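Local coordinates for catabolite control protein A (Lactococcus lactis, PDB 2O20) that probably acts as a global DNA-binding regulator of carbon catabolite repression and activation, adjusting gene transcription for the best use of energy, at residues E109-L112 with E113-S117; R303-T306 with K307-K311; Q170-K173 with K174-S178; V200-Q203 with E204-E208. The protein carries 1 engineered substitution. All coordinates share one frame; numbering follows the deposited sequence.

Overall arrangement
All four contacts are i to i+4 pairings within single helices, each with one flank buried and one turned to solvent. Interactions 1 and 2 belong to helices 105-118 and 294-309, which touch the six-stranded parallel sheet; their centres are about 20 Å apart, and the two do not touch. Interactions 3 and 4 lie across the molecule beside the four-stranded sheet, centres about 10 Å apart, and meet directly: Thr-172 OG1 lies 3.4 Å from Tyr-202 CD1. Aromatic faces meeting aliphatic carbons mark interactions 1 and 4. Interaction 2 sets a thioether against a leucine at a capped helix end, and interaction 3 pairs a buried threonine face with a lysine-rich surface.

Interaction 1 (E109-L112 with E113-S117)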
# COMPACT_ATOMS: atom_id res chain seq x y z
N GLU D 109 15.74 15.80 8.31
CA GLU D 109 17.10 16.23 8.69
C GLU D 109 17.88 15.15 9.41
O GLU D 109 19.06 14.97 9.15
CB GLU D 109 17.06 17.47 9.61
CG GLU D 109 16.90 18.78 8.88
CD GLU D 109 16.99 19.96 9.82
OE1 GLU D 109 15.93 20.50 10.19
OE2 GLU D 109 18.12 20.31 10.21
N LYS D 110 17.22 14.46 10.33
CA LYS D 110 17.86 13.36 11.05
C LYS D 110 18.24 12.23 10.08
O LYS D 110 19.34 11.69 10.16
CB LYS D 110 16.94 12.84 12.16
CG LYS D 110 16.78 13.84 13.30
CD LYS D 110 15.77 13.39 14.35
CE LYS D 110 16.26 12.18 15.13
NZ LYS D 110 15.39 11.92 16.31
N VAL D 111 17.34 11.89 9.17
CA VAL D 111 17.60 10.83 8.17
C VAL D 111 18.86 11.14 7.35
O VAL D 111 19.76 10.29 7.23
CB VAL D 111 16.36 10.58 7.26
CG1 VAL D 111 16.73 9.71 6.06
CG2 VAL D 111 15.23 9.93 8.06
N LEU D 112 18.95 12.35 6.81
CA LEU D 112 20.16 12.80 6.09
C LEU D 112 21.46 12.76 6.91
O LEU D 112 22.52 12.44 6.39
CB LEU D 112 19.99 14.20 5.54
CG LEU D 112 18.95 14.40 4.44
CD1 LEU D 112 19.00 15.86 3.99
CD2 LEU D 112 19.19 13.49 3.27
N GLU D 113 21.38 13.08 8.20
CA GLU D 113 22.54 12.95 9.07
C GLU D 113 23.00 11.51 9.11
O GLU D 113 24.20 11.23 9.00
CB GLU D 113 22.22 13.41 10.50
CG GLU D 113 22.06 14.90 10.63
CD GLU D 113 21.79 15.38 12.06
OE1 GLU D 113 21.41 14.56 12.93
OE2 GLU D 113 21.97 16.60 12.30
N THR D 114 22.05 10.59 9.26
CA THR D 114 22.37 9.18 9.31
C THR D 114 22.96 8.72 7.98
O THR D 114 23.93 7.97 7.98
CB THR D 114 21.16 8.35 9.72
OG1 THR D 114 20.70 8.78 11.01
CG2 THR D 114 21.52 6.87 9.80
N PHE D 115 22.37 9.17 6.86
CA PHE D 115 22.90 8.87 5.51
C PHE D 115 24.32 9.42 5.28
O PHE D 115 25.20 8.71 4.81
CB PHE D 115 21.97 9.44 4.41
CG PHE D 115 20.70 8.64 4.15
CD1 PHE D 115 20.34 7.53 4.91
CD2 PHE D 115 19.84 9.05 3.15
CE1 PHE D 115 19.17 6.82 4.65
CE2 PHE D 115 18.66 8.37 2.88
CZ PHE D 115 18.33 7.24 3.63
N LEU D 116 24.51 10.71 5.59
CA LEU D 116 25.80 11.39 5.40
C LEU D 116 26.88 10.79 6.30
O LEU D 116 28.03 10.68 5.88
CB LEU D 116 25.67 12.92 5.64
CG LEU D 116 25.11 13.85 4.53
CD1 LEU D 116 23.74 13.44 3.95
CD2 LEU D 116 25.03 15.30 5.06
N SER D 117 26.50 10.37 7.50
CA SER D 117 27.42 9.69 8.42
C SER D 117 27.76 8.28 7.97
O SER D 117 28.90 7.84 8.16
CB SER D 117 26.89 9.66 9.86
OG SER D 117 26.26 8.43 10.15
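Glu-113, one turn beyond Glu-109, donates its backbone N to Glu-109 O at 3.1 Å, and its CG runs alongside that same oxygen. The two carboxylates stay apart, Glu-109 OE2 and Glu-113 OE2 being 5.7 Å from each other, so the like charges probably repel only mildly. Thr-114 grips Lys-110 O twice, through a backbone bond of 3.1 Å from Thr-114 N and a weak one from Thr-114 OG1; a threonine suits this partly exposed flank because its hydroxyl can give its proton to a carbonyl of its own helix. Phe-115 N bonds to Val-111 O at 2.9 Å, and its side chain runs beside that of Val-111, pointing the same way. Val-111 CG1, set anti to its own nitrogen (chi1 168°), lies over one face of the ring, 3.9 Å from the centroid and 16° off the normal, a CH-pi contact. An alanine at Phe-115 is likely to leave Val-111 CG1 without its aromatic face and to open a gap against Ile-69, Ile-97 and Ile-123. Leu-116 completes the turn: Leu-116 N meets Leu-112 O at 2.8 Å, while its CD1 packs on Leu-112 CB. Ser-117 OG turns back to Thr-114 O. With its apolar flank laid on strands 65-70, 95-100 and 122-125, this is the amphipathic helix of a beta-alpha-beta crossover in a periplasmic-binding-protein fold.

Interaction 2 (R303-T306 with K307-K311)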
# COMPACT_ATOMS: atom_id res chain seq x y z
N ARG D 303 18.61 5.17 -12.72
CA ARG D 303 19.52 5.19 -13.88
C ARG D 303 20.35 6.47 -13.92
O ARG D 303 21.56 6.44 -14.17
CB ARG D 303 18.75 5.01 -15.19
CG ARG D 303 18.39 3.58 -15.49
CD ARG D 303 17.65 3.44 -16.80
NE ARG D 303 16.99 2.14 -16.86
CZ ARG D 303 15.70 1.93 -17.11
NH1 ARG D 303 14.87 2.95 -17.36
NH2 ARG D 303 15.24 0.68 -17.12
N LEU D 304 19.68 7.60 -13.65
CA LEU D 304 20.32 8.90 -13.64
C LEU D 304 21.31 8.94 -12.47
O LEU D 304 22.48 9.29 -12.65
CB LEU D 304 19.26 10.02 -13.54
CG LEU D 304 19.73 11.48 -13.47
CD1 LEU D 304 20.60 11.79 -14.60
CD2 LEU D 304 18.56 12.44 -13.47
N LEU D 305 20.85 8.57 -11.28
CA LEU D 305 21.73 8.57 -10.10
C LEU D 305 22.99 7.69 -10.30
O LEU D 305 24.06 8.03 -9.82
CB LEU D 305 20.97 8.14 -8.84
CG LEU D 305 21.71 8.24 -7.48
CD1 LEU D 305 22.18 9.68 -7.15
CD2 LEU D 305 20.86 7.72 -6.36
N THR D 306 22.84 6.55 -10.98
CA THR D 306 23.92 5.64 -11.26
C THR D 306 25.04 6.37 -12.00
O THR D 306 26.23 6.21 -11.69
CB THR D 306 23.43 4.39 -12.05
OG1 THR D 306 22.53 3.65 -11.23
CG2 THR D 306 24.59 3.45 -12.42
N LYS D 307 24.65 7.23 -12.95
CA LYS D 307 25.64 7.99 -13.72
C LYS D 307 26.33 9.05 -12.85
O LYS D 307 27.54 9.20 -12.93
CB LYS D 307 24.98 8.67 -14.93
CG LYS D 307 24.34 7.73 -15.92
CD LYS D 307 23.46 8.51 -16.89
CE LYS D 307 22.72 7.60 -17.86
NZ LYS D 307 21.93 8.41 -18.82
N LEU D 308 25.56 9.74 -12.01
CA LEU D 308 26.10 10.76 -11.12
C LEU D 308 27.13 10.16 -10.18
O LEU D 308 28.21 10.73 -9.97
CB LEU D 308 24.98 11.48 -10.34
CG LEU D 308 23.96 12.22 -11.23
CD1 LEU D 308 22.92 12.95 -10.39
CD2 LEU D 308 24.64 13.19 -12.20
N MET D 309 26.82 8.98 -9.64
CA MET D 309 27.71 8.34 -8.68
C MET D 309 28.99 7.83 -9.32
O MET D 309 29.97 7.65 -8.62
CB MET D 309 26.99 7.19 -7.97
CG MET D 309 25.82 7.64 -7.09
SD MET D 309 25.13 6.30 -6.08
CE MET D 309 24.41 5.17 -7.29
N LEU D 310 28.95 7.54 -10.62
CA LEU D 310 30.15 7.21 -11.40
C LEU D 310 30.91 8.45 -11.94
O LEU D 310 31.85 8.30 -12.72
CB LEU D 310 29.77 6.30 -12.56
CG LEU D 310 29.38 4.87 -12.21
CD1 LEU D 310 28.62 4.26 -13.39
CD2 LEU D 310 30.57 4.04 -11.84
N LYS D 311 30.50 9.63 -11.49
CA LYS D 311 31.07 10.92 -11.89
C LYS D 311 30.85 11.22 -13.37
O LYS D 311 31.60 12.01 -13.96
CB LYS D 311 32.56 11.01 -11.53
CG LYS D 311 32.88 10.78 -10.06
CD LYS D 311 34.28 11.27 -9.71
CE LYS D 311 34.68 10.86 -8.30
NZ LYS D 311 35.92 11.56 -7.86
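A Schellman motif ends helix 294-309 just past the turn where Leu-305 meets Met-309. The flexible thioether chain of Met-309 bends at chi3 (-67°), which swings CE back over the preceding turn to 4.1 Å from Leu-305 CG, with SD beside the same carbon; the two side chains cross obliquely. Both also touch Val-66 of strand 65-70, so an unbranched, pliable methionine fits between its own helix and the sheet. Without SD and CE, as with an alanine at Met-309, Leu-305 CG and Val-66 would probably be left less well covered. The backbone ties the same pair, Met-309 N bonding to Leu-305 O at 2.9 Å. Thr-306, facing Tyr-94, gives its hydroxyl to Met-302 O, which satisfies a buried polar group within the helix. Lys-307, on the exposed flank, lays its aliphatic chain along Arg-303 O, with CG 3.5 Å from that oxygen. Leu-310 N still reaches Thr-306 O at 3.2 Å, although Leu-310 has left helical backbone angles. Lys-311 then takes a positive phi (65°), allowing Lys-311 N to bond to Leu-308 O and Glu-312 N to reach Lys-307 O, the paired bonds that define Schellman capping of a helix C-terminus.

Interaction 3 (Q170-K173 with K174-S178); sequences QSTK and KLIDS
Lys-173 meets Asp-177 with the root of its chain, on the solvent-facing side of helix 164-177, the helix by which the chain enters the four-stranded half of this periplasmic-binding-protein fold. Its extended chain starts anti to the backbone nitrogen (chi1 -164°), and this places CG 3.9 Å from Asp-177 OD2; beyond CG it stands outward and leans back toward Tyr-169. The charges themselves do not meet: Lys-173 NZ is 5.7 Å from Asp-177 OD2 and bonds instead to Tyr-169 OH. Any attraction between the ammonium and the carboxylate is therefore probably a weak, through-space one. A long, flexible lysine suits such a position, since its first methylenes can pass the carboxylate while the ammonium reaches a hydroxyl one turn back.

Lys-174 is the next position round the helix. Its CB sits 3.5 Å from Ser-171 O, and the chain then leads off to Ser-327, whose OG is hydrogen-bonded to Lys-174 NZ; Ile-272 and Thr-288 lie along the way. Its backbone N bonds to Gln-170 O at 3.0 Å.

Thr-172 occupies the buried side, between Val-244 of the sheet and Ala-205 of helix 193-208. The small beta-branched residue fits there because its hydroxyl is satisfied by Ala-168 O, leaving the methyl for apolar contact. Ile-176 N bonds to Thr-172 O. Ile-176, which also rests on Ala-205 and Ile-211, carries its CD1 back across the turn until it stands 4.1 Å from Thr-172 CG2.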
# COMPACT_ATOMS: atom_id res chain seq x y z
N GLN D 170 -5.70 18.73 -18.77
CA GLN D 170 -6.51 17.66 -19.40
C GLN D 170 -7.61 17.15 -18.43
O GLN D 170 -8.73 16.90 -18.85
CB GLN D 170 -5.64 16.48 -19.81
CG GLN D 170 -4.73 16.74 -21.01
CD GLN D 170 -3.62 15.72 -21.13
OE1 GLN D 170 -3.41 14.91 -20.22
NE2 GLN D 170 -2.89 15.76 -22.25
N SER D 171 -7.29 17.03 -17.14
CA SER D 171 -8.26 16.61 -16.14
C SER D 171 -9.43 17.60 -16.01
O SER D 171 -10.63 17.22 -15.99
CB SER D 171 -7.56 16.43 -14.76
OG SER D 171 -6.62 15.40 -14.82
N THR D 172 -9.08 18.88 -15.88
CA THR D 172 -10.09 19.94 -15.75
C THR D 172 -10.96 20.01 -17.02
O THR D 172 -12.18 20.06 -16.92
CB THR D 172 -9.42 21.30 -15.44
OG1 THR D 172 -8.57 21.15 -14.29
CG2 THR D 172 -10.47 22.42 -15.22
N LYS D 173 -10.34 19.97 -18.20
CA LYS D 173 -11.08 19.98 -19.47
C LYS D 173 -12.04 18.81 -19.63
O LYS D 173 -13.13 18.97 -20.17
CB LYS D 173 -10.08 20.01 -20.65
CG LYS D 173 -10.66 20.39 -21.97
CD LYS D 173 -9.56 20.48 -23.06
CE LYS D 173 -10.08 21.06 -24.35
NZ LYS D 173 -8.94 21.30 -25.28
N LYS D 174 -11.66 17.63 -19.16
CA LYS D 174 -12.54 16.49 -19.18
C LYS D 174 -13.84 16.74 -18.39
O LYS D 174 -14.92 16.35 -18.81
CB LYS D 174 -11.80 15.27 -18.62
CG LYS D 174 -12.59 13.99 -18.65
CD LYS D 174 -11.70 12.78 -18.41
CE LYS D 174 -12.53 11.56 -18.18
NZ LYS D 174 -13.20 11.11 -19.42
N LEU D 175 -13.72 17.39 -17.24
CA LEU D 175 -14.90 17.70 -16.41
C LEU D 175 -15.72 18.85 -17.05
O LEU D 175 -16.95 18.89 -16.96
CB LEU D 175 -14.47 18.07 -14.99
CG LEU D 175 -13.80 16.93 -14.21
CD1 LEU D 175 -13.17 17.41 -12.92
CD2 LEU D 175 -14.77 15.80 -13.95
N ILE D 176 -15.03 19.79 -17.67
CA ILE D 176 -15.72 20.86 -18.44
C ILE D 176 -16.55 20.23 -19.55
O ILE D 176 -17.70 20.57 -19.74
CB ILE D 176 -14.71 21.88 -19.02
CG1 ILE D 176 -14.18 22.75 -17.88
CG2 ILE D 176 -15.38 22.81 -20.10
CD1 ILE D 176 -12.98 23.52 -18.21
N ASP D 177 -15.96 19.27 -20.25
CA ASP D 177 -16.62 18.67 -21.40
C ASP D 177 -17.82 17.78 -21.05
O ASP D 177 -18.65 17.54 -21.92
CB ASP D 177 -15.60 17.95 -22.30
CG ASP D 177 -14.64 18.92 -23.02
OD1 ASP D 177 -14.89 20.15 -23.02
OD2 ASP D 177 -13.63 18.46 -23.58
N SER D 178 -17.92 17.33 -19.79
CA SER D 178 -19.11 16.63 -19.31
C SER D 178 -20.12 17.58 -18.64
O SER D 178 -21.06 17.13 -17.98
CB SER D 178 -18.73 15.44 -18.40
OG SER D 178 -17.92 15.85 -17.29

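Interaction 4 (V200-Q203 with E204-E208)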
# COMPACT_ATOMS: atom_id res chain seq x y z
N VAL D 200 -1.74 26.35 -12.71
CA VAL D 200 -1.70 27.01 -14.00
C VAL D 200 -2.54 26.20 -14.99
O VAL D 200 -3.33 26.76 -15.71
CB VAL D 200 -0.26 27.23 -14.50
CG1 VAL D 200 -0.23 27.82 -15.93
CG2 VAL D 200 0.50 28.15 -13.54
N GLY D 201 -2.39 24.88 -14.98
CA GLY D 201 -3.11 24.04 -15.94
C GLY D 201 -4.63 24.08 -15.72
O GLY D 201 -5.41 24.20 -16.66
N TYR D 202 -5.03 24.01 -14.45
CA TYR D 202 -6.44 24.15 -14.04
C TYR D 202 -7.08 25.47 -14.50
O TYR D 202 -8.17 25.48 -15.08
CB TYR D 202 -6.49 24.01 -12.50
CG TYR D 202 -7.78 24.34 -11.77
CD1 TYR D 202 -8.92 23.54 -11.89
CD2 TYR D 202 -7.83 25.42 -10.90
CE1 TYR D 202 -10.10 23.83 -11.17
CE2 TYR D 202 -8.99 25.71 -10.15
CZ TYR D 202 -10.12 24.92 -10.31
OH TYR D 202 -11.23 25.25 -9.60
N GLN D 203 -6.38 26.56 -14.23
CA GLN D 203 -6.83 27.90 -14.62
C GLN D 203 -6.91 28.12 -16.13
O GLN D 203 -7.84 28.79 -16.60
CB GLN D 203 -5.92 28.95 -14.00
CG GLN D 203 -6.13 29.14 -12.49
CD GLN D 203 -4.98 29.89 -11.85
OE1 GLN D 203 -3.90 30.03 -12.45
NE2 GLN D 203 -5.19 30.39 -10.65
N GLU D 204 -5.94 27.58 -16.85
CA GLU D 204 -5.93 27.57 -18.32
C GLU D 204 -7.18 26.90 -18.89
O GLU D 204 -7.82 27.43 -19.79
CB GLU D 204 -4.68 26.81 -18.75
CG GLU D 204 -4.38 26.75 -20.24
CD GLU D 204 -3.03 26.09 -20.51
OE1 GLU D 204 -1.99 26.73 -20.20
OE2 GLU D 204 -3.01 24.94 -21.01
N ALA D 205 -7.56 25.73 -18.34
CA ALA D 205 -8.78 25.05 -18.77
C ALA D 205 -10.04 25.89 -18.51
O ALA D 205 -10.90 26.02 -19.39
CB ALA D 205 -8.88 23.67 -18.13
N LEU D 206 -10.16 26.47 -17.31
CA LEU D 206 -11.34 27.29 -16.96
C LEU D 206 -11.48 28.51 -17.90
O LEU D 206 -12.56 28.78 -18.42
CB LEU D 206 -11.26 27.79 -15.51
CG LEU D 206 -11.26 26.71 -14.40
CD1 LEU D 206 -11.32 27.35 -13.03
CD2 LEU D 206 -12.43 25.73 -14.56
N LEU D 207 -10.39 29.24 -18.06
CA LEU D 207 -10.29 30.38 -18.99
C LEU D 207 -10.77 30.12 -20.42
O LEU D 207 -11.47 30.95 -21.02
CB LEU D 207 -8.84 30.80 -19.07
CG LEU D 207 -8.42 31.97 -18.22
CD1 LEU D 207 -6.90 31.96 -17.97
CD2 LEU D 207 -8.78 33.20 -18.99
N GLU D 208 -10.38 28.98 -20.97
CA GLU D 208 -10.75 28.64 -22.34
C GLU D 208 -12.23 28.31 -22.47
O GLU D 208 -12.79 28.46 -23.56
CB GLU D 208 -9.91 27.49 -22.86
CG GLU D 208 -8.44 27.84 -23.11
CD GLU D 208 -7.63 26.59 -23.45
OE1 GLU D 208 -8.26 25.51 -23.51
OE2 GLU D 208 -6.40 26.68 -23.62
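The Tyr-202 ring has Leu-206 CD1 on one face, 3.8 Å above the plane and shifted toward the rim. Both residues belong to helix 193-208, the helix of the beta-alpha-beta unit between strands 183-186 and 218-219. This is a CH-pi contact: the methyl is 4.1 Å from the centroid and 21° off the normal, closest to Tyr-202 CZ. The ring also packs edge-to-face with Tyr-185. With CG anti to the backbone nitrogen (chi1 170°), Tyr-202 extends toward the sheet, where its hydroxyl bonds to Ile-183 O; tyrosine suits this buried place because it combines a broad apolar surface with one satisfied polar tip. Leu-206 adds a branched aliphatic end that also touches Ile-211. Ala-205 is small enough to let helix 164-177 come close. Backbone bonds join each turn to the next: Ala-205 N meets Gly-201 O at 3.1 Å, and Leu-207 N bonds to Gln-203 O at 3.0 Å. On the more open flank Glu-204 directs its carboxylate to His-165 through a weak hydrogen bond, while Glu-204 CB rests 3.3 Å from Val-200 O.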